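Side-chain contacts in PelD (Pseudomonas aeruginosa, PDB 4EU0), which binds the bacterial second messenger cyclic di-GMP and acts as an effector in the formation of pellicles: residues A22-L27 with L46-Y51; T30-L35 with P59-G64; L110-G115 with L149-R154. All coordinates share one frame; numbering follows the deposited sequence.

Contact 1 (A22-L27 with L46-Y51); sequences APLDAL and LYRVRY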
loop_
_atom_site.group_PDB
_atom_site.type_symbol
_atom_site.label_atom_id
_atom_site.label_comp_id
_atom_site.label_asym_id
_atom_site.label_seq_id
_atom_site.Cartn_x
_atom_site.Cartn_y
_atom_site.Cartn_z
ATOM N N ALA A 22 16.714 -13.320 1.248
ATOM C CA ALA A 22 15.374 -13.315 0.677
ATOM C C ALA A 22 14.357 -12.809 1.708
ATOM O O ALA A 22 14.242 -13.378 2.798
ATOM C CB ALA A 22 15.013 -14.710 0.185
ATOM N N PRO A 23 13.624 -11.731 1.364
ATOM C CA PRO A 23 12.746 -10.993 2.282
ATOM C C PRO A 23 11.703 -11.851 2.999
ATOM O O PRO A 23 11.510 -11.698 4.210
ATOM C CB PRO A 23 12.056 -9.983 1.362
ATOM C CG PRO A 23 13.005 -9.786 0.249
ATOM C CD PRO A 23 13.623 -11.127 0.019
ATOM N N LEU A 24 11.041 -12.739 2.264
ATOM C CA LEU A 24 9.992 -13.580 2.845
ATOM C C LEU A 24 10.545 -14.523 3.920
ATOM O O LEU A 24 9.881 -14.773 4.925
ATOM C CB LEU A 24 9.235 -14.355 1.753
ATOM C CG LEU A 24 8.052 -15.253 2.140
ATOM C CD1 LEU A 24 6.962 -14.502 2.903
ATOM C CD2 LEU A 24 7.475 -15.937 0.912
ATOM N N ASP A 25 11.766 -15.014 3.707
ATOM C CA ASP A 25 12.459 -15.880 4.665
ATOM C C ASP A 25 12.855 -15.151 5.946
ATOM O O ASP A 25 12.562 -15.620 7.050
ATOM C CB ASP A 25 13.711 -16.496 4.028
ATOM C CG ASP A 25 13.385 -17.527 2.970
ATOM O OD1 ASP A 25 12.397 -18.274 3.141
ATOM O OD2 ASP A 25 14.130 -17.605 1.968
ATOM N N ALA A 26 13.523 -14.010 5.787
ATOM C CA ALA A 26 14.068 -13.241 6.907
ATOM C C ALA A 26 13.008 -12.631 7.825
ATOM O O ALA A 26 13.248 -12.441 9.020
ATOM C CB ALA A 26 15.001 -12.154 6.391
ATOM N N LEU A 27 11.845 -12.316 7.266
ATOM C CA LEU A 27 10.802 -11.639 8.030
ATOM C C LEU A 27 9.539 -12.472 8.226
ATOM O O LEU A 27 8.522 -11.958 8.690
ATOM C CB LEU A 27 10.493 -10.271 7.418
ATOM C CG LEU A 27 11.461 -9.213 7.955
ATOM C CD1 LEU A 27 12.017 -8.340 6.856
ATOM C CD2 LEU A 27 10.807 -8.381 9.042
ATOM N N LEU A 46 2.750 -20.005 8.046
ATOM C CA LEU A 46 3.045 -19.201 6.862
ATOM C C LEU A 46 3.914 -19.995 5.894
ATOM O O LEU A 46 4.952 -20.530 6.284
ATOM C CB LEU A 46 3.753 -17.908 7.259
ATOM C CG LEU A 46 3.970 -16.862 6.159
ATOM C CD1 LEU A 46 2.654 -16.236 5.685
ATOM C CD2 LEU A 46 4.912 -15.787 6.661
ATOM N N TYR A 47 3.484 -20.063 4.636
ATOM C CA TYR A 47 4.138 -20.906 3.624
ATOM C C TYR A 47 4.460 -20.128 2.355
ATOM O O TYR A 47 3.719 -19.231 1.975
ATOM C CB TYR A 47 3.237 -22.092 3.272
ATOM C CG TYR A 47 2.741 -22.840 4.488
ATOM C CD1 TYR A 47 3.469 -23.896 5.015
ATOM C CD2 TYR A 47 1.557 -22.463 5.131
ATOM C CE1 TYR A 47 3.028 -24.581 6.133
ATOM C CE2 TYR A 47 1.113 -23.136 6.258
ATOM C CZ TYR A 47 1.853 -24.196 6.749
ATOM O OH TYR A 47 1.422 -24.880 7.859
ATOM N N ARG A 48 5.565 -20.478 1.698
ATOM C CA ARG A 48 5.892 -19.881 0.408
ATOM C C ARG A 48 5.024 -20.501 -0.683
ATOM O O ARG A 48 4.768 -21.702 -0.675
ATOM C CB ARG A 48 7.376 -20.067 0.070
ATOM C CG ARG A 48 7.779 -19.502 -1.291
ATOM C CD ARG A 48 9.211 -19.857 -1.680
ATOM N NE ARG A 48 10.203 -19.275 -0.776
ATOM C CZ ARG A 48 10.631 -18.014 -0.812
ATOM N NH1 ARG A 48 10.160 -17.150 -1.709
ATOM N NH2 ARG A 48 11.539 -17.609 0.066
ATOM N N VAL A 49 4.571 -19.671 -1.617
ATOM C CA VAL A 49 3.821 -20.152 -2.770
ATOM C C VAL A 49 4.674 -20.010 -4.030
ATOM O O VAL A 49 5.203 -18.933 -4.304
ATOM C CB VAL A 49 2.479 -19.407 -2.926
ATOM C CG1 VAL A 49 1.777 -19.805 -4.217
ATOM C CG2 VAL A 49 1.580 -19.692 -1.722
ATOM N N ARG A 50 4.799 -21.105 -4.777
ATOM C CA ARG A 50 5.601 -21.137 -6.008
ATOM C C ARG A 50 4.918 -20.373 -7.142
ATOM O O ARG A 50 3.772 -19.946 -7.009
ATOM C CB ARG A 50 5.877 -22.575 -6.448
ATOM C CG ARG A 50 6.395 -23.483 -5.356
ATOM C CD ARG A 50 6.974 -24.759 -5.945
ATOM N NE ARG A 50 6.732 -25.920 -5.091
ATOM C CZ ARG A 50 7.425 -26.216 -3.992
ATOM N NH1 ARG A 50 8.416 -25.430 -3.589
ATOM N NH2 ARG A 50 7.120 -27.300 -3.290
ATOM N N TYR A 51 5.623 -20.215 -8.262
ATOM C CA TYR A 51 5.096 -19.465 -9.401
ATOM C C TYR A 51 3.818 -20.077 -9.985
ATOM O O TYR A 51 2.926 -19.348 -10.422
ATOM C CB TYR A 51 6.162 -19.309 -10.491
ATOM C CG TYR A 51 5.743 -18.386 -11.612
ATOM C CD1 TYR A 51 5.575 -17.021 -11.388
ATOM C CD2 TYR A 51 5.506 -18.879 -12.893
ATOM C CE1 TYR A 51 5.187 -16.166 -12.414
ATOM C CE2 TYR A 51 5.117 -18.032 -13.926
ATOM C CZ TYR A 51 4.961 -16.681 -13.679
ATOM O OH TYR A 51 4.574 -15.834 -14.688
HETATM O O HOH W 1 11.681 -20.038 1.384
HETATM O O HOH W 2 12.191 -15.354 1.073
#
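In the GAF domain of PelD, the short helix 23-26 meets strand 43-48 through Leu24, Asp25 and Arg48, and a single arginine serves an apolar and a charged neighbour at once. Leu24 CD2 lies over one face of the Arg48 guanidinium, 3.9 Å from NH1 and displaced toward the rim of the group. Asp25 comes in at the edge instead, its OD2 forming a salt bridge with Arg48 NH2 (3.2 Å) and its OD1 almost as near (3.3 Å). Both oxygens approach one nitrogen and the two planes stand 73° apart, so the ion pair is not the flat, two-pronged kind. Two waters extend the pairing: water 1 donates to Asp25 OD1 (2.6 Å) and accepts from Arg48 NE (2.7 Å), while water 2 accepts both from Asp25 N and from Arg48 NH2 (2.6 Å). The bend at chi3 (-64°) in the otherwise extended Arg48 chain brings the guanidinium to both partners. Behind the charges, Leu24 CD1 approaches Leu46 CD2 loosely. Leu24 also packs on Leu150 of helix 133-150, Leu27 leans on helix 2-16, and Leu46 pairs by its backbone with Leu60 and with Ala61 of the edge strand 61-63.

Contact 2 (T30-L35 with P59-G64); sequences TVLALL and PLATLG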
loop_
_atom_site.group_PDB
_atom_site.type_symbol
_atom_site.label_atom_id
_atom_site.label_comp_id
_atom_site.label_asym_id
_atom_site.label_seq_id
_atom_site.Cartn_x
_atom_site.Cartn_y
_atom_site.Cartn_z
ATOM N N THR A 30 7.955 -12.275 11.645
ATOM C CA THR A 30 7.331 -10.968 11.808
ATOM C C THR A 30 6.017 -10.883 11.034
ATOM O O THR A 30 5.022 -10.356 11.547
ATOM C CB THR A 30 8.291 -9.842 11.372
ATOM O OG1 THR A 30 9.426 -9.832 12.247
ATOM C CG2 THR A 30 7.607 -8.478 11.409
ATOM N N VAL A 31 6.021 -11.400 9.805
ATOM C CA VAL A 31 4.822 -11.396 8.960
ATOM C C VAL A 31 3.715 -12.201 9.634
ATOM O O VAL A 31 2.591 -11.718 9.792
ATOM C CB VAL A 31 5.107 -11.938 7.529
ATOM C CG1 VAL A 31 3.804 -12.099 6.736
ATOM C CG2 VAL A 31 6.065 -11.016 6.782
ATOM N N LEU A 32 4.046 -13.419 10.052
ATOM C CA LEU A 32 3.095 -14.257 10.775
ATOM C C LEU A 32 2.587 -13.600 12.066
ATOM O O LEU A 32 1.383 -13.630 12.346
ATOM C CB LEU A 32 3.703 -15.629 11.066
ATOM C CG LEU A 32 2.818 -16.606 11.847
ATOM C CD1 LEU A 32 1.531 -16.911 11.092
ATOM C CD2 LEU A 32 3.583 -17.864 12.118
ATOM N N ALA A 33 3.497 -13.003 12.835
ATOM C CA ALA A 33 3.136 -12.309 14.078
ATOM C C ALA A 33 2.124 -11.193 13.824
ATOM O O ALA A 33 1.143 -11.064 14.557
ATOM C CB ALA A 33 4.374 -11.756 14.772
ATOM N N LEU A 34 2.373 -10.401 12.780
ATOM C CA LEU A 34 1.467 -9.328 12.371
ATOM C C LEU A 34 0.086 -9.875 12.018
ATOM O O LEU A 34 -0.931 -9.371 12.507
ATOM C CB LEU A 34 2.045 -8.544 11.193
ATOM C CG LEU A 34 3.095 -7.461 11.446
ATOM C CD1 LEU A 34 3.512 -6.839 10.111
ATOM C CD2 LEU A 34 2.566 -6.391 12.391
ATOM N N LEU A 35 0.055 -10.907 11.177
ATOM C CA LEU A 35 -1.199 -11.554 10.798
ATOM C C LEU A 35 -1.905 -12.152 12.014
ATOM O O LEU A 35 -3.133 -12.080 12.121
ATOM C CB LEU A 35 -0.963 -12.612 9.713
ATOM C CG LEU A 35 -0.661 -12.052 8.310
ATOM C CD1 LEU A 35 0.086 -13.062 7.470
ATOM C CD2 LEU A 35 -1.954 -11.614 7.614
ATOM N N PRO A 59 7.134 -25.206 6.412
ATOM C CA PRO A 59 6.610 -23.941 6.941
ATOM C C PRO A 59 7.706 -22.900 7.160
ATOM O O PRO A 59 8.762 -23.220 7.710
ATOM C CB PRO A 59 5.986 -24.347 8.287
ATOM C CG PRO A 59 5.988 -25.856 8.307
ATOM C CD PRO A 59 7.117 -26.269 7.433
ATOM N N LEU A 60 7.454 -21.667 6.721
ATOM C CA LEU A 60 8.396 -20.570 6.921
ATOM C C LEU A 60 8.374 -20.095 8.367
ATOM O O LEU A 60 9.391 -19.638 8.894
ATOM C CB LEU A 60 8.077 -19.399 5.984
ATOM C CG LEU A 60 8.137 -19.649 4.476
ATOM C CD1 LEU A 60 7.521 -18.483 3.724
ATOM C CD2 LEU A 60 9.568 -19.892 4.019
ATOM N N ALA A 61 7.196 -20.198 8.985
ATOM C CA ALA A 61 6.971 -19.826 10.381
ATOM C C ALA A 61 5.653 -20.433 10.848
ATOM O O ALA A 61 4.726 -20.607 10.050
ATOM C CB ALA A 61 6.946 -18.309 10.548
ATOM N N THR A 62 5.581 -20.761 12.139
ATOM C CA THR A 62 4.388 -21.376 12.725
ATOM C C THR A 62 3.953 -20.693 14.027
ATOM O O THR A 62 4.774 -20.128 14.751
ATOM C CB THR A 62 4.588 -22.883 12.990
ATOM O OG1 THR A 62 5.645 -23.073 13.935
ATOM C CG2 THR A 62 4.924 -23.620 11.705
ATOM N N LEU A 63 2.652 -20.740 14.297
ATOM C CA LEU A 63 2.083 -20.221 15.537
ATOM C C LEU A 63 1.210 -21.302 16.164
ATOM O O LEU A 63 0.418 -21.939 15.471
ATOM C CB LEU A 63 1.258 -18.953 15.273
ATOM C CG LEU A 63 0.498 -18.350 16.462
ATOM C CD1 LEU A 63 1.407 -17.481 17.327
ATOM C CD2 LEU A 63 -0.707 -17.556 15.987
ATOM N N GLY A 64 1.367 -21.503 17.470
ATOM C CA GLY A 64 0.660 -22.562 18.188
ATOM C C GLY A 64 1.164 -23.933 17.782
ATOM O O GLY A 64 2.227 -24.052 17.163
#
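Leu32 points from helix 28-39 straight at strand 61-63, and one of its methyl groups makes the whole contact. Leu32 CD2 comes down over the middle of the strand and settles on its backbone, 3.4 Å from Thr62 C and 3.5 Å from Ala61 C. Beta carbons of the strand stand at its flanks: Leu32 CD2 is 3.7 Å from Ala61 CB and 4.1 Å from Leu63 CB. The methyl thus sits between two beta carbons on the same face of the strand, two residues apart, whereas Thr62 between them sends its side chain to the other face and offers only main chain. The torsions explain the reach. With CG anti to the backbone N (chi1 179°) and chi2 near 61°, the Leu32 side chain extends from the helix and delivers CD2, and not CD1, to the strand. Leu63 likewise has CG anti to its N, but this carries the rest of its side chain onward, past Leu32, so that its beta carbon does the touching. The axes of the two short elements approach to 8.4 Å and run nearly the same way, 30° apart. The contact is van der Waals packing of a methyl on a peptide backbone, flanked by two beta carbons, and Leu32 itself is buried. Strand 61-63 is an outermost strand of the sheet, joined by backbone bonds to strand 43-48, and a classic beta bulge, in which Leu60 and Ala61 both face Leu46, interrupts that pairing. Ala61 reaches back to Ala28 and Leu63 forward to Ala36 along the same helix, whose other flank is covered by helix 2-16 through Thr30 and Leu34.

Contact 3 (L110-G115 with L149-R154); sequences LVDTDG and LLQSDR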
loop_
_atom_site.group_PDB
_atom_site.type_symbol
_atom_site.label_atom_id
_atom_site.label_comp_id
_atom_site.label_asym_id
_atom_site.label_seq_id
_atom_site.Cartn_x
_atom_site.Cartn_y
_atom_site.Cartn_z
ATOM N N LEU A 110 -1.125 -14.163 0.232
ATOM C CA LEU A 110 -0.473 -12.863 0.205
ATOM C C LEU A 110 -0.181 -12.564 -1.259
ATOM O O LEU A 110 0.681 -13.198 -1.884
ATOM C CB LEU A 110 0.805 -12.864 1.057
ATOM C CG LEU A 110 0.742 -12.848 2.586
ATOM C CD1 LEU A 110 0.120 -14.110 3.211
ATOM C CD2 LEU A 110 2.150 -12.657 3.113
ATOM N N VAL A 111 -0.953 -11.633 -1.813
ATOM C CA VAL A 111 -0.969 -11.380 -3.250
ATOM C C VAL A 111 -0.530 -9.945 -3.522
ATOM O O VAL A 111 -1.119 -9.004 -2.983
ATOM C CB VAL A 111 -2.386 -11.597 -3.848
ATOM C CG1 VAL A 111 -2.346 -11.556 -5.370
ATOM C CG2 VAL A 111 -2.996 -12.918 -3.385
ATOM N N ASP A 112 0.504 -9.785 -4.346
ATOM C CA ASP A 112 0.965 -8.447 -4.722
ATOM C C ASP A 112 0.012 -7.747 -5.704
ATOM O O ASP A 112 -0.974 -8.339 -6.155
ATOM C CB ASP A 112 2.439 -8.460 -5.215
ATOM C CG ASP A 112 2.620 -9.069 -6.610
ATOM O OD1 ASP A 112 1.645 -9.228 -7.379
ATOM O OD2 ASP A 112 3.782 -9.393 -6.953
ATOM N N THR A 113 0.297 -6.480 -6.009
ATOM C CA THR A 113 -0.564 -5.700 -6.909
ATOM C C THR A 113 -0.622 -6.240 -8.351
ATOM O O THR A 113 -1.482 -5.826 -9.121
ATOM C CB THR A 113 -0.178 -4.195 -6.946
ATOM O OG1 THR A 113 1.192 -4.052 -7.347
ATOM C CG2 THR A 113 -0.399 -3.517 -5.578
ATOM N N ASP A 114 0.279 -7.153 -8.720
ATOM C CA ASP A 114 0.257 -7.762 -10.058
ATOM C C ASP A 114 -0.561 -9.048 -10.074
ATOM O O ASP A 114 -0.800 -9.638 -11.133
ATOM C CB ASP A 114 1.671 -8.094 -10.535
ATOM C CG ASP A 114 2.527 -6.868 -10.766
ATOM O OD1 ASP A 114 2.004 -5.809 -11.173
ATOM O OD2 ASP A 114 3.748 -6.979 -10.554
ATOM N N GLY A 115 -0.966 -9.498 -8.893
ATOM C CA GLY A 115 -1.716 -10.743 -8.782
ATOM C C GLY A 115 -0.851 -11.966 -8.529
ATOM O O GLY A 115 -1.335 -13.089 -8.625
ATOM N N LEU A 149 5.190 -5.048 -0.026
ATOM C CA LEU A 149 6.417 -4.670 0.657
ATOM C C LEU A 149 7.578 -5.624 0.353
ATOM O O LEU A 149 8.739 -5.203 0.276
ATOM C CB LEU A 149 6.162 -4.535 2.165
ATOM C CG LEU A 149 5.364 -3.296 2.604
ATOM C CD1 LEU A 149 5.092 -3.326 4.095
ATOM C CD2 LEU A 149 6.089 -2.003 2.230
ATOM N N LEU A 150 7.257 -6.900 0.145
ATOM C CA LEU A 150 8.261 -7.916 -0.161
ATOM C C LEU A 150 8.831 -7.791 -1.579
ATOM O O LEU A 150 9.919 -8.296 -1.862
ATOM C CB LEU A 150 7.686 -9.319 0.066
ATOM C CG LEU A 150 7.221 -9.652 1.488
ATOM C CD1 LEU A 150 6.461 -10.965 1.501
ATOM C CD2 LEU A 150 8.399 -9.703 2.458
ATOM N N GLN A 151 8.109 -7.096 -2.457
ATOM C CA GLN A 151 8.497 -6.983 -3.869
ATOM C C GLN A 151 9.548 -5.916 -4.187
ATOM O O GLN A 151 9.863 -5.686 -5.360
ATOM C CB GLN A 151 7.261 -6.783 -4.758
ATOM C CG GLN A 151 6.374 -8.021 -4.905
ATOM C CD GLN A 151 7.023 -9.160 -5.693
ATOM O OE1 GLN A 151 8.244 -9.291 -5.740
ATOM N NE2 GLN A 151 6.196 -9.998 -6.302
ATOM N N SER A 152 10.108 -5.283 -3.157
ATOM C CA SER A 152 11.139 -4.250 -3.360
ATOM C C SER A 152 12.463 -4.786 -3.933
ATOM O O SER A 152 13.291 -4.016 -4.438
ATOM C CB SER A 152 11.373 -3.453 -2.069
ATOM O OG SER A 152 12.061 -4.230 -1.107
ATOM N N ASP A 153 12.661 -6.101 -3.867
ATOM C CA ASP A 153 13.839 -6.737 -4.463
ATOM C C ASP A 153 13.724 -6.920 -5.987
ATOM O O ASP A 153 14.571 -7.578 -6.602
ATOM C CB ASP A 153 14.133 -8.082 -3.779
ATOM C CG ASP A 153 13.022 -9.115 -3.983
ATOM O OD1 ASP A 153 11.889 -8.737 -4.362
ATOM O OD2 ASP A 153 13.285 -10.317 -3.755
ATOM N N ARG A 154 12.675 -6.348 -6.582
ATOM C CA ARG A 154 12.416 -6.481 -8.021
ATOM C C ARG A 154 12.580 -5.163 -8.779
ATOM O O ARG A 154 12.655 -5.149 -10.015
ATOM C CB ARG A 154 11.014 -7.055 -8.273
ATOM C CG ARG A 154 10.825 -8.523 -7.866
ATOM C CD ARG A 154 11.737 -9.450 -8.659
ATOM N NE ARG A 154 11.298 -10.847 -8.612
ATOM C CZ ARG A 154 11.703 -11.746 -7.720
ATOM N NH1 ARG A 154 12.563 -11.412 -6.765
ATOM N NH2 ARG A 154 11.238 -12.990 -7.780
#
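A tight turn between two strands of the GAF sheet, from Asp112 to Gly115, is tied to the end of helix 133-150 by one side-chain hydrogen bond between Asp112 and Gln151. Gln151 NE2 gives its hydrogen to Asp112 OD2 over 2.6 Å, with an N-H...O angle of 149°. The oxygen accepts on its anti lone pair, away from OD1, and lies slightly out of the glutamine amide plane; carboxylate and amide are turned 33° against each other. A bend at chi2 (-68°) turns the Gln151 amide to Asp112, and the two side chains cross at about a right angle, Gln151 CG lying 4.0 Å from Asp112 CB. Asp112 holds CG between its own backbone N and carbonyl carbon, a rotamer that suits its second task: OD1 accepts from Asp114 N at 2.8 Å, met from well above the carboxylate plane, and also from the backbone N of Arg116. With OD2 held by Gln151 and OD1 by two backbone N-H groups, the carboxylate is fixed in rotation. Gly115 N closes the turn on Asp112 O at 3.0 Å. Leu118 of strand 117-123 lies against both Asp112 and Gln151. Here an Asx turn coincides with a type I beta turn in the connection between antiparallel strands 106-111 and 117-123 of the GAF sheet, and its leading aspartate also holds Gln151, next in the chain after helix 133-150.

All three contacts join helical segments, or the residue just after one, to the same antiparallel sheet or its turns; the strand order, 2-1-5-4-3, is that of a GAF fold. Contacts 1 and 2 are the most closely coupled, through neighbouring strands: Leu46 O and Leu60 N lie 2.8 Å apart, a probable backbone hydrogen bond, and Leu60 CD2 reaches Asp25 OD1 at 3.4 Å. Contact 3, its centre about 11 Å from that of contact 1, joins it where Leu24 CD1 meets Leu150 CD1 at 3.8 Å. Contacts 2 and 3, centres about 18 Å apart, touch through Val31 and Leu110. The cyclic di-GMP pocket lies elsewhere, yet helix 2-16, which carries the ligand-binding Arg4, packs against helices of all three.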